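ORF10 (Moritella marina, PDB 6RIW) is the ketosynthase-chain length factor didomain of a polyunsaturated fatty acid synthase, whose ketosynthase half probably extends acyl chains by decarboxylative condensation. Local coordinates at residues 346-349 with 350-354. Residues are numbered along the deposited sequence; the frame is centred on the assembly and turned at random.
Sequences METF and FSRVN
Phe349 sets the edge of its ring against the face of Phe350, a T-shaped pair of sequence neighbours with centroids 5.1 Å apart and planes at 83°. CD2 of Phe349 does the touching, over the centre of the Phe350 ring and 3.8 Å from its CE2. With chi1 at -178°, CG of Phe349 lies beside its own carbonyl carbon and the ring leans toward the next residue; CG of Phe350 lies beside its backbone N, on the side where Met346 O meets the ring edge, 3.5 Å from CD2 of Phe350. With an alanine at position 350's place in the helix, the Phe349 edge would probably lose its aromatic face and a gap would open beside Ile328 of strand 327-329.

The backbone is closing helix 336-350 here. Phe350 N donates to Met346 O at 2.9 Å, and Glu347 O takes two bonds from Ser351, from N and, at 2.8 Å, from OG, on opposite faces of its carbonyl plane. Arg352 N donates to Phe349 O at 3.2 Å. Asn354, with positive phi, is the C' residue of a Schellman motif. Arg352 runs extended, NH2 passing Thr348 CG2 and NH1 at the Phe349 ring edge, planes 62° apart. The Phe pair thus packs helix 336-350 onto strand 327-329 and Tyr311 of helix 304-318, while the guanidinium, salt-bridged to Glu312, may modestly suit the helix dipole.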
ATOM      1  N   MET A 346     -20.365 -16.525 -11.413  1.00 21.47           N
ATOM      2  CA  MET A 346     -21.693 -15.930 -11.474  1.00 23.13           C
ATOM      3  C   MET A 346     -22.732 -16.961 -11.889  1.00 23.42           C
ATOM      4  O   MET A 346     -23.874 -16.921 -11.418  1.00 25.51           O
ATOM      5  CB  MET A 346     -21.692 -14.758 -12.436  1.00 24.33           C
ATOM      6  CG  MET A 346     -20.776 -13.631 -12.004  1.00 26.62           C
ATOM      7  SD  MET A 346     -21.272 -12.098 -12.795  1.00 33.65           S
ATOM      8  CE  MET A 346     -20.379 -12.324 -14.345  1.00 29.86           C
ATOM      9  N   GLU A 347     -22.354 -17.882 -12.772  1.00 23.03           N
ATOM     10  CA  GLU A 347     -23.276 -18.946 -13.161  1.00 25.50           C
ATOM     11  C   GLU A 347     -23.627 -19.810 -11.957  1.00 23.33           C
ATOM     12  O   GLU A 347     -24.806 -20.069 -11.681  1.00 25.29           O
ATOM     13  CB  GLU A 347     -22.652 -19.792 -14.272  1.00 25.32           C
ATOM     14  CG  GLU A 347     -23.325 -21.151 -14.474  1.00 28.92           C
ATOM     15  CD  GLU A 347     -22.556 -22.019 -15.436  1.00 32.06           C
ATOM     16  OE1 GLU A 347     -22.616 -21.739 -16.655  1.00 33.93           O
ATOM     17  OE2 GLU A 347     -21.879 -22.965 -14.973  1.00 35.18           O
ATOM     18  N   THR A 348     -22.608 -20.220 -11.197  1.00 25.82           N
ATOM     19  CA  THR A 348     -22.836 -21.050 -10.020  1.00 26.03           C
ATOM     20  C   THR A 348     -23.804 -20.389  -9.047  1.00 29.00           C
ATOM     21  O   THR A 348     -24.735 -21.034  -8.552  1.00 26.48           O
ATOM     22  CB  THR A 348     -21.508 -21.338  -9.335  1.00 26.11           C
ATOM     23  OG1 THR A 348     -20.681 -22.102 -10.220  1.00 27.49           O
ATOM     24  CG2 THR A 348     -21.723 -22.088  -8.028  1.00 26.93           C
ATOM     25  N   PHE A 349     -23.618 -19.094  -8.782  1.00 23.58           N
ATOM     26  CA  PHE A 349     -24.379 -18.424  -7.730  1.00 26.10           C
ATOM     27  C   PHE A 349     -25.778 -18.042  -8.192  1.00 25.43           C
ATOM     28  O   PHE A 349     -26.768 -18.378  -7.533  1.00 25.27           O
ATOM     29  CB  PHE A 349     -23.618 -17.180  -7.255  1.00 25.13           C
ATOM     30  CG  PHE A 349     -24.294 -16.440  -6.136  1.00 26.06           C
ATOM     31  CD1 PHE A 349     -24.351 -16.984  -4.854  1.00 27.22           C
ATOM     32  CD2 PHE A 349     -24.868 -15.203  -6.361  1.00 24.17           C
ATOM     33  CE1 PHE A 349     -24.977 -16.298  -3.825  1.00 24.14           C
ATOM     34  CE2 PHE A 349     -25.485 -14.518  -5.339  1.00 24.79           C
ATOM     35  CZ  PHE A 349     -25.534 -15.065  -4.065  1.00 23.22           C
ATOM     36  N   PHE A 350     -25.892 -17.330  -9.317  1.00 25.79           N
ATOM     37  CA  PHE A 350     -27.200 -16.805  -9.699  1.00 26.47           C
ATOM     38  C   PHE A 350     -28.123 -17.866 -10.295  1.00 30.38           C
ATOM     39  O   PHE A 350     -29.347 -17.670 -10.303  1.00 30.72           O
ATOM     40  CB  PHE A 350     -27.040 -15.635 -10.664  1.00 26.04           C
ATOM     41  CG  PHE A 350     -26.564 -14.383  -9.986  1.00 28.45           C
ATOM     42  CD1 PHE A 350     -27.444 -13.609  -9.251  1.00 28.24           C
ATOM     43  CD2 PHE A 350     -25.226 -14.014 -10.047  1.00 29.39           C
ATOM     44  CE1 PHE A 350     -27.015 -12.463  -8.619  1.00 31.37           C
ATOM     45  CE2 PHE A 350     -24.783 -12.874  -9.396  1.00 26.33           C
ATOM     46  CZ  PHE A 350     -25.677 -12.099  -8.685  1.00 27.86           C
ATOM     47  N   SER A 351     -27.584 -18.986 -10.769  1.00 29.69           N
ATOM     48  CA  SER A 351     -28.475 -20.051 -11.220  1.00 29.15           C
ATOM     49  C   SER A 351     -29.276 -20.653 -10.067  1.00 33.78           C
ATOM     50  O   SER A 351     -30.347 -21.222 -10.310  1.00 32.16           O
ATOM     51  CB  SER A 351     -27.680 -21.123 -11.969  1.00 30.33           C
ATOM     52  OG  SER A 351     -26.864 -21.878 -11.103  1.00 29.22           O
ATOM     53  N   ARG A 352     -28.811 -20.493  -8.819  1.00 30.71           N
ATOM     54  CA  ARG A 352     -29.556 -20.985  -7.661  1.00 32.90           C
ATOM     55  C   ARG A 352     -30.909 -20.303  -7.517  1.00 33.38           C
ATOM     56  O   ARG A 352     -31.821 -20.859  -6.890  1.00 35.61           O
ATOM     57  CB  ARG A 352     -28.751 -20.771  -6.372  1.00 30.01           C
ATOM     58  CG  ARG A 352     -27.442 -21.510  -6.318  1.00 29.76           C
ATOM     59  CD  ARG A 352     -26.561 -21.019  -5.161  1.00 31.70           C
ATOM     60  NE  ARG A 352     -25.281 -21.726  -5.163  1.00 28.53           N
ATOM     61  CZ  ARG A 352     -24.277 -21.477  -4.329  1.00 31.83           C
ATOM     62  NH1 ARG A 352     -24.394 -20.529  -3.403  1.00 30.44           N
ATOM     63  NH2 ARG A 352     -23.165 -22.189  -4.415  1.00 27.76           N
ATOM     64  N   VAL A 353     -31.048 -19.087  -8.041  1.00 31.18           N
ATOM     65  CA  VAL A 353     -32.294 -18.342  -7.989  1.00 32.07           C
ATOM     66  C   VAL A 353     -32.856 -18.096  -9.379  1.00 33.13           C
ATOM     67  O   VAL A 353     -33.821 -17.349  -9.528  1.00 37.80           O
ATOM     68  CB  VAL A 353     -32.122 -17.015  -7.227  1.00 35.03           C
ATOM     69  CG1 VAL A 353     -31.838 -17.286  -5.748  1.00 34.55           C
ATOM     70  CG2 VAL A 353     -31.006 -16.169  -7.860  1.00 31.30           C
ATOM     71  N   ASN A 354     -32.255 -18.701 -10.400  1.00 32.72           N
ATOM     72  CA  ASN A 354     -32.709 -18.580 -11.783  1.00 36.65           C
ATOM     73  C   ASN A 354     -32.756 -17.130 -12.250  1.00 37.27           C
ATOM     74  O   ASN A 354     -33.695 -16.706 -12.927  1.00 32.14           O
ATOM     75  CB  ASN A 354     -34.063 -19.256 -11.976  1.00 40.80           C
ATOM     76  CG  ASN A 354     -33.934 -20.553 -12.710  1.00 47.48           C
ATOM     77  OD1 ASN A 354     -33.435 -20.588 -13.842  1.00 46.57           O
ATOM     78  ND2 ASN A 354     -34.347 -21.642 -12.066  1.00 49.45           N
TER